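PDB 3O0H: glutathione reductase from Bartonella henselae, which probably catalyses the NADPH-dependent reduction of glutathione disulfide to glutathione, using a bound FAD and, as in its relatives, a redox-active cysteine pair. Local coordinates for residues 178-187 with 279-287. Residues are numbered along the deposited sequence; the frame is centred on the assembly and turned at random.
Sequences CLTSNEIFDL and RVMLATGRV. With FAD (flavin-adenine dinucleotide), chain H.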
ATOM      1  N   CYS B 178      32.736 -18.729   3.402  1.00 25.35           N
ATOM      2  CA  CYS B 178      31.679 -17.750   3.325  1.00 22.51           C
ATOM      3  C   CYS B 178      30.322 -18.352   3.690  1.00 22.06           C
ATOM      4  O   CYS B 178      30.099 -19.550   3.554  1.00 22.77           O
ATOM      5  CB  CYS B 178      31.592 -17.154   1.935  1.00 21.79           C
ATOM      6  SG  CYS B 178      33.147 -16.352   1.406  1.00 21.76           S
ATOM      7  N   LEU B 179      29.431 -17.469   4.115  1.00 20.34           N
ATOM      8  CA  LEU B 179      28.055 -17.797   4.412  1.00 19.52           C
ATOM      9  C   LEU B 179      27.243 -17.690   3.144  1.00 18.15           C
ATOM     10  O   LEU B 179      27.627 -16.954   2.210  1.00 16.83           O
ATOM     11  CB  LEU B 179      27.482 -16.755   5.373  1.00 18.81           C
ATOM     12  CG  LEU B 179      28.087 -16.575   6.763  1.00 22.30           C
ATOM     13  CD1 LEU B 179      27.628 -15.221   7.320  1.00 25.04           C
ATOM     14  CD2 LEU B 179      27.721 -17.667   7.704  1.00 24.08           C
ATOM     15  N   THR B 180      26.110 -18.386   3.127  1.00 17.18           N
ATOM     16  CA  THR B 180      25.094 -18.141   2.121  1.00 16.94           C
ATOM     17  C   THR B 180      23.752 -17.793   2.804  1.00 16.79           C
ATOM     18  O   THR B 180      23.675 -17.704   4.058  1.00 15.03           O
ATOM     19  CB  THR B 180      24.918 -19.364   1.246  1.00 17.96           C
ATOM     20  OG1 THR B 180      24.240 -20.386   1.987  1.00 20.02           O
ATOM     21  CG2 THR B 180      26.306 -19.873   0.735  1.00 20.07           C
ATOM     22  N   SER B 181      22.690 -17.640   1.996  1.00 15.92           N
ATOM     23  CA  SER B 181      21.377 -17.342   2.546  1.00 16.32           C
ATOM     24  C   SER B 181      20.929 -18.498   3.428  1.00 17.87           C
ATOM     25  O   SER B 181      20.088 -18.303   4.316  1.00 18.25           O
ATOM     26  CB  SER B 181      20.316 -17.068   1.446  1.00 16.58           C
ATOM     27  OG  SER B 181      20.215 -18.157   0.575  1.00 18.62           O
ATOM     28  N   ASN B 182      21.491 -19.697   3.219  1.00 18.70           N
ATOM     29  CA  ASN B 182      21.196 -20.834   4.088  1.00 20.48           C
ATOM     30  C   ASN B 182      21.685 -20.657   5.544  1.00 21.47           C
ATOM     31  O   ASN B 182      21.150 -21.318   6.460  1.00 23.95           O
ATOM     32  CB  ASN B 182      21.771 -22.130   3.514  1.00 21.87           C
ATOM     33  CG  ASN B 182      20.911 -22.714   2.374  1.00 24.62           C
ATOM     34  OD1 ASN B 182      19.846 -22.172   2.023  1.00 19.76           O
ATOM     35  ND2 ASN B 182      21.366 -23.835   1.812  1.00 23.57           N
ATOM     36  N   GLU B 183      22.689 -19.806   5.755  1.00 18.99           N
ATOM     37  CA  GLU B 183      23.333 -19.661   7.075  1.00 19.58           C
ATOM     38  C   GLU B 183      23.111 -18.281   7.695  1.00 18.27           C
ATOM     39  O   GLU B 183      23.184 -18.145   8.905  1.00 19.12           O
ATOM     40  CB  GLU B 183      24.840 -19.917   6.972  1.00 19.39           C
ATOM     41  CG  GLU B 183      25.204 -21.369   6.673  1.00 20.30           C
ATOM     42  CD  GLU B 183      25.094 -21.695   5.174  1.00 23.20           C
ATOM     43  OE1 GLU B 183      25.364 -20.829   4.315  1.00 20.65           O
ATOM     44  OE2 GLU B 183      24.700 -22.817   4.868  1.00 27.17           O
ATOM     45  N   ILE B 184      22.761 -17.307   6.862  1.00 16.85           N
ATOM     46  CA  ILE B 184      22.768 -15.892   7.198  1.00 16.80           C
ATOM     47  C   ILE B 184      21.798 -15.512   8.328  1.00 17.31           C
ATOM     48  O   ILE B 184      22.060 -14.560   9.081  1.00 17.21           O
ATOM     49  CB  ILE B 184      22.495 -15.015   5.928  1.00 16.89           C
ATOM     50  CG1 ILE B 184      22.945 -13.598   6.150  1.00 17.53           C
ATOM     51  CG2 ILE B 184      20.973 -15.012   5.562  1.00 16.73           C
ATOM     52  CD1 ILE B 184      24.447 -13.424   6.362  1.00 19.79           C
ATOM     53  N   PHE B 185      20.703 -16.249   8.444  1.00 16.08           N
ATOM     54  CA  PHE B 185      19.670 -15.958   9.433  1.00 17.37           C
ATOM     55  C   PHE B 185      20.070 -16.373  10.836  1.00 18.09           C
ATOM     56  O   PHE B 185      19.425 -15.939  11.815  1.00 20.61           O
ATOM     57  CB  PHE B 185      18.364 -16.679   9.067  1.00 17.57           C
ATOM     58  CG  PHE B 185      17.763 -16.207   7.771  1.00 14.86           C
ATOM     59  CD1 PHE B 185      17.252 -14.925   7.654  1.00 15.64           C
ATOM     60  CD2 PHE B 185      17.718 -17.042   6.657  1.00 20.08           C
ATOM     61  CE1 PHE B 185      16.706 -14.479   6.449  1.00 18.01           C
ATOM     62  CE2 PHE B 185      17.181 -16.584   5.429  1.00 17.14           C
ATOM     63  CZ  PHE B 185      16.659 -15.344   5.343  1.00 16.06           C
ATOM     64  N   ASP B 186      21.066 -17.258  10.928  1.00 17.67           N
ATOM     65  CA  ASP B 186      21.329 -17.964  12.167  1.00 19.51           C
ATOM     66  C   ASP B 186      22.670 -17.656  12.817  1.00 18.94           C
ATOM     67  O   ASP B 186      23.093 -18.383  13.694  1.00 19.03           O
ATOM     68  CB  ASP B 186      21.169 -19.453  11.934  1.00 21.42           C
ATOM     69  CG  ASP B 186      19.741 -19.819  11.555  1.00 24.19           C
ATOM     70  OD1 ASP B 186      18.808 -19.191  12.098  1.00 25.04           O
ATOM     71  OD2 ASP B 186      19.566 -20.745  10.727  1.00 25.13           O
ATOM     72  N   LEU B 187      23.289 -16.556  12.406  1.00 18.19           N
ATOM     73  CA  LEU B 187      24.527 -16.073  13.031  1.00 20.17           C
ATOM     74  C   LEU B 187      24.386 -16.096  14.524  1.00 21.82           C
ATOM     75  O   LEU B 187      23.356 -15.697  15.034  1.00 21.95           O
ATOM     76  CB  LEU B 187      24.847 -14.647  12.570  1.00 19.14           C
ATOM     77  CG  LEU B 187      25.084 -14.515  11.076  1.00 21.10           C
ATOM     78  CD1 LEU B 187      25.295 -13.071  10.705  1.00 19.20           C
ATOM     79  CD2 LEU B 187      26.253 -15.388  10.675  1.00 24.55           C
ATOM     80  N   ARG B 279      32.186 -11.101   8.670  1.00 20.88           N
ATOM     81  CA  ARG B 279      31.538 -12.188   7.929  1.00 19.60           C
ATOM     82  C   ARG B 279      31.476 -11.795   6.461  1.00 18.15           C
ATOM     83  O   ARG B 279      31.506 -10.616   6.131  1.00 16.73           O
ATOM     84  CB  ARG B 279      30.128 -12.422   8.435  1.00 18.38           C
ATOM     85  CG  ARG B 279      30.024 -12.878   9.880  1.00 23.29           C
ATOM     86  CD  ARG B 279      30.568 -14.300  10.078  1.00 24.90           C
ATOM     87  NE  ARG B 279      30.457 -14.777  11.459  1.00 31.31           N
ATOM     88  CZ  ARG B 279      31.480 -14.943  12.310  1.00 36.22           C
ATOM     89  NH1 ARG B 279      32.730 -14.633  11.973  1.00 39.98           N
ATOM     90  NH2 ARG B 279      31.256 -15.399  13.536  1.00 36.67           N
ATOM     91  N   VAL B 280      31.412 -12.807   5.608  1.00 17.19           N
ATOM     92  CA  VAL B 280      31.322 -12.639   4.187  1.00 16.08           C
ATOM     93  C   VAL B 280      30.147 -13.504   3.699  1.00 15.58           C
ATOM     94  O   VAL B 280      30.115 -14.703   3.966  1.00 15.69           O
ATOM     95  CB  VAL B 280      32.593 -13.090   3.503  1.00 16.73           C
ATOM     96  CG1 VAL B 280      32.449 -12.915   1.984  1.00 18.27           C
ATOM     97  CG2 VAL B 280      33.806 -12.323   4.050  1.00 18.34           C
ATOM     98  N   MET B 281      29.166 -12.888   3.025  1.00 13.80           N
ATOM     99  CA  MET B 281      28.036 -13.657   2.495  1.00 14.74           C
ATOM    100  C   MET B 281      28.061 -13.677   0.990  1.00 15.29           C
ATOM    101  O   MET B 281      28.204 -12.643   0.356  1.00 15.80           O
ATOM    102  CB  MET B 281      26.710 -13.037   2.958  1.00 14.04           C
ATOM    103  CG  MET B 281      25.456 -13.790   2.523  1.00 15.89           C
ATOM    104  SD  MET B 281      23.984 -12.738   2.581  1.00 19.42           S
ATOM    105  CE  MET B 281      22.760 -13.931   1.957  1.00 18.37           C
ATOM    106  N   LEU B 282      27.902 -14.860   0.408  1.00 16.83           N
ATOM    107  CA  LEU B 282      27.792 -14.973  -1.031  1.00 17.38           C
ATOM    108  C   LEU B 282      26.307 -14.966  -1.438  1.00 17.44           C
ATOM    109  O   LEU B 282      25.514 -15.779  -0.946  1.00 17.79           O
ATOM    110  CB  LEU B 282      28.461 -16.237  -1.523  1.00 19.10           C
ATOM    111  CG  LEU B 282      29.957 -16.372  -1.190  1.00 21.34           C
ATOM    112  CD1 LEU B 282      30.391 -17.750  -1.547  1.00 22.74           C
ATOM    113  CD2 LEU B 282      30.850 -15.308  -1.878  1.00 20.74           C
ATOM    114  N   ALA B 283      25.954 -14.089  -2.376  1.00 16.23           N
ATOM    115  CA  ALA B 283      24.608 -14.030  -2.913  1.00 15.64           C
ATOM    116  C   ALA B 283      24.700 -13.957  -4.419  1.00 16.10           C
ATOM    117  O   ALA B 283      24.296 -12.966  -5.014  1.00 15.70           O
ATOM    118  CB  ALA B 283      23.875 -12.792  -2.356  1.00 14.95           C
ATOM    119  N   THR B 284      25.231 -15.000  -5.029  1.00 17.70           N
ATOM    120  CA  THR B 284      25.702 -14.940  -6.416  1.00 19.99           C
ATOM    121  C   THR B 284      24.853 -15.748  -7.401  1.00 21.66           C
ATOM    122  O   THR B 284      25.222 -15.884  -8.587  1.00 23.15           O
ATOM    123  CB  THR B 284      27.144 -15.421  -6.496  1.00 21.45           C
ATOM    124  OG1 THR B 284      27.231 -16.733  -5.925  1.00 24.19           O
ATOM    125  CG2 THR B 284      28.048 -14.443  -5.698  1.00 21.53           C
ATOM    126  N   GLY B 285      23.722 -16.268  -6.918  1.00 19.48           N
ATOM    127  CA  GLY B 285      22.721 -16.918  -7.785  1.00 19.63           C
ATOM    128  C   GLY B 285      22.361 -18.329  -7.307  1.00 19.52           C
ATOM    129  O   GLY B 285      23.156 -18.993  -6.591  1.00 21.10           O
ATOM    130  N   ARG B 286      21.181 -18.776  -7.731  1.00 17.13           N
ATOM    131  CA  ARG B 286      20.675 -20.107  -7.462  1.00 16.38           C
ATOM    132  C   ARG B 286      20.300 -20.750  -8.777  1.00 16.09           C
ATOM    133  O   ARG B 286      19.769 -20.092  -9.665  1.00 14.59           O
ATOM    134  CB  ARG B 286      19.420 -20.001  -6.569  1.00 16.34           C
ATOM    135  CG  ARG B 286      19.661 -19.348  -5.198  1.00 16.59           C
ATOM    136  CD  ARG B 286      18.325 -18.985  -4.522  1.00 17.77           C
ATOM    137  NE  ARG B 286      17.511 -20.156  -4.224  1.00 15.41           N
ATOM    138  CZ  ARG B 286      17.723 -21.023  -3.236  1.00 16.75           C
ATOM    139  NH1 ARG B 286      18.778 -20.916  -2.430  1.00 16.51           N
ATOM    140  NH2 ARG B 286      16.869 -22.038  -3.053  1.00 14.43           N
ATOM    141  N   VAL B 287      20.577 -22.025  -8.900  1.00 16.02           N
ATOM    142  CA  VAL B 287      20.283 -22.772 -10.117  1.00 16.55           C
ATOM    143  C   VAL B 287      19.348 -23.961  -9.787  1.00 14.98           C
ATOM    144  O   VAL B 287      19.300 -24.390  -8.653  1.00 15.23           O
ATOM    145  CB  VAL B 287      21.561 -23.230 -10.756  1.00 17.29           C
ATOM    146  CG1 VAL B 287      22.339 -21.997 -11.306  1.00 20.39           C
ATOM    147  CG2 VAL B 287      22.438 -24.057  -9.760  1.00 17.67           C
TER
HETATM  148  PA  FAD H 500      11.525 -24.906  -2.738  1.00 12.80           P
HETATM  149  O1A FAD H 500      12.956 -24.463  -2.703  1.00 12.38           O
HETATM  150  O2A FAD H 500      10.590 -24.044  -1.933  1.00 12.81           O
HETATM  151  O5B FAD H 500      11.341 -26.424  -2.278  1.00 11.58           O
HETATM  152  C5B FAD H 500      12.175 -27.486  -2.693  1.00 12.86           C
HETATM  153  C4B FAD H 500      12.202 -28.457  -1.531  1.00 11.36           C
HETATM  154  O4B FAD H 500      12.708 -29.722  -1.933  1.00 13.53           O
HETATM  155  C3B FAD H 500      13.066 -28.001  -0.361  1.00 11.40           C
HETATM  156  O3B FAD H 500      12.317 -28.054   0.856  1.00 14.23           O
HETATM  157  C2B FAD H 500      14.214 -28.993  -0.328  1.00 13.87           C
HETATM  158  O2B FAD H 500      14.628 -29.247   0.993  1.00 13.57           O
HETATM  159  C1B FAD H 500      13.624 -30.230  -0.914  1.00 12.14           C
HETATM  160  N9A FAD H 500      14.429 -31.156  -1.727  1.00 11.65           N
HETATM  161  C8A FAD H 500      15.247 -30.856  -2.776  1.00  9.30           C
HETATM  162  N7A FAD H 500      15.668 -32.007  -3.324  1.00  9.28           N
HETATM  163  C5A FAD H 500      15.106 -33.031  -2.616  1.00  9.21           C
HETATM  164  C6A FAD H 500      15.116 -34.392  -2.770  1.00 11.56           C
HETATM  165  N6A FAD H 500      15.831 -35.010  -3.723  1.00 11.03           N
HETATM  166  N1A FAD H 500      14.399 -35.169  -1.892  1.00 11.19           N
HETATM  167  C2A FAD H 500      13.651 -34.566  -0.909  1.00 13.23           C
HETATM  168  N3A FAD H 500      13.608 -33.219  -0.774  1.00 12.87           N
HETATM  169  C4A FAD H 500      14.300 -32.486  -1.657  1.00 11.87           C
HETATM  170  N1  FAD H 500      10.464 -15.641  -3.772  1.00 13.72           N
HETATM  171  C2  FAD H 500       9.435 -14.722  -3.757  1.00 11.18           C
HETATM  172  O2  FAD H 500       8.402 -14.852  -4.462  1.00 12.68           O
HETATM  173  N3  FAD H 500       9.528 -13.651  -2.958  1.00 12.28           N
HETATM  174  C4  FAD H 500      10.603 -13.439  -2.111  1.00 14.17           C
HETATM  175  O4  FAD H 500      10.566 -12.438  -1.384  1.00 13.93           O
HETATM  176  C4X FAD H 500      11.649 -14.363  -2.119  1.00 11.92           C
HETATM  177  N5  FAD H 500      12.733 -14.224  -1.296  1.00 14.92           N
HETATM  178  C5X FAD H 500      13.723 -15.206  -1.321  1.00 11.58           C
HETATM  179  C6  FAD H 500      14.819 -15.036  -0.493  1.00 11.57           C
HETATM  180  C7  FAD H 500      15.832 -15.985  -0.462  1.00 12.69           C
HETATM  181  C7M FAD H 500      17.005 -15.760   0.475  1.00 14.26           C
HETATM  182  C8  FAD H 500      15.743 -17.109  -1.261  1.00 10.10           C
HETATM  183  C8M FAD H 500      16.853 -18.139  -1.276  1.00 10.35           C
HETATM  184  C9  FAD H 500      14.659 -17.272  -2.115  1.00  9.20           C
HETATM  185  C9A FAD H 500      13.643 -16.310  -2.149  1.00  8.53           C
HETATM  186  N10 FAD H 500      12.538 -16.431  -2.973  1.00 12.23           N
HETATM  187  C10 FAD H 500      11.546 -15.484  -2.942  1.00 12.02           C
HETATM  188  C1' FAD H 500      12.371 -17.569  -3.902  1.00 10.35           C
HETATM  189  C2' FAD H 500      11.488 -18.670  -3.372  1.00 12.33           C
HETATM  190  O2' FAD H 500      12.070 -19.186  -2.190  1.00 12.21           O
HETATM  191  C3' FAD H 500      11.406 -19.747  -4.422  1.00 10.98           C
HETATM  192  O3' FAD H 500      11.093 -19.250  -5.711  1.00 12.45           O
HETATM  193  C4' FAD H 500      10.458 -20.840  -3.980  1.00 13.31           C
HETATM  194  O4' FAD H 500      10.891 -21.329  -2.708  1.00 14.55           O
HETATM  195  C5' FAD H 500      10.458 -21.995  -4.975  1.00 11.45           C
HETATM  196  O5' FAD H 500       9.501 -23.003  -4.579  1.00 11.35           O
HETATM  197  P   FAD H 500       9.834 -24.506  -5.032  1.00 10.72           P
HETATM  198  O1P FAD H 500       8.665 -25.405  -4.696  1.00 14.03           O
HETATM  199  O2P FAD H 500      10.220 -24.520  -6.495  1.00 10.01           O
HETATM  200  O3P FAD H 500      11.161 -24.969  -4.299  1.00 10.76           O
HETATM  201  O   HOH W   1      23.099 -16.916  -0.667  1.00 10.35           O
HETATM  202  O   HOH W   2      20.528 -18.602  -1.885  1.00 15.25           O
HETATM  203  O   HOH W   3      18.671 -22.927  -0.252  1.00  7.13           O
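Met-281 lies against the turn that follows Leu-179, its SD 3.8 Å from CG1 of Ile-184, the two side chains crossing at about a right angle. With CG anti to the backbone N (chi1 -177°) and the chain extended beyond it, the thioether ends with CE 3.7 Å from Ser-181 N. Cys-178 instead sets its CB 3.6 Å from CG of Leu-282, while its SG lies against CG1 of Val-280. Between these two clusters a single beta bridge joins Leu-179 to Met-281: Leu-179 N donates to Val-280 O, and Leu-282 N returns a nearly straight bond (169°) to Leu-179 O. Water continues the link, accepting from Ser-181 N and donating to Leu-282 O. In the ST turn, Thr-180 OG1 accepts from Asn-182 N. Arg-286 NH1 gives to two waters, one held by Ser-181 OG and the other by Asn-182 OD1; the flavin methyl C8M sits over one face of this guanidinium, offset toward its rim. Ser-181 and Arg-286 line the FAD pocket. Loop 178-187 flanks strand 279-282, outermost within the chain in the four-stranded parallel sheet of what is probably the Rossmann-type NADPH domain, on the edge opposite strand 193-197; Ile-184 and Met-281 both pack on Phe-206 of helix 201-212.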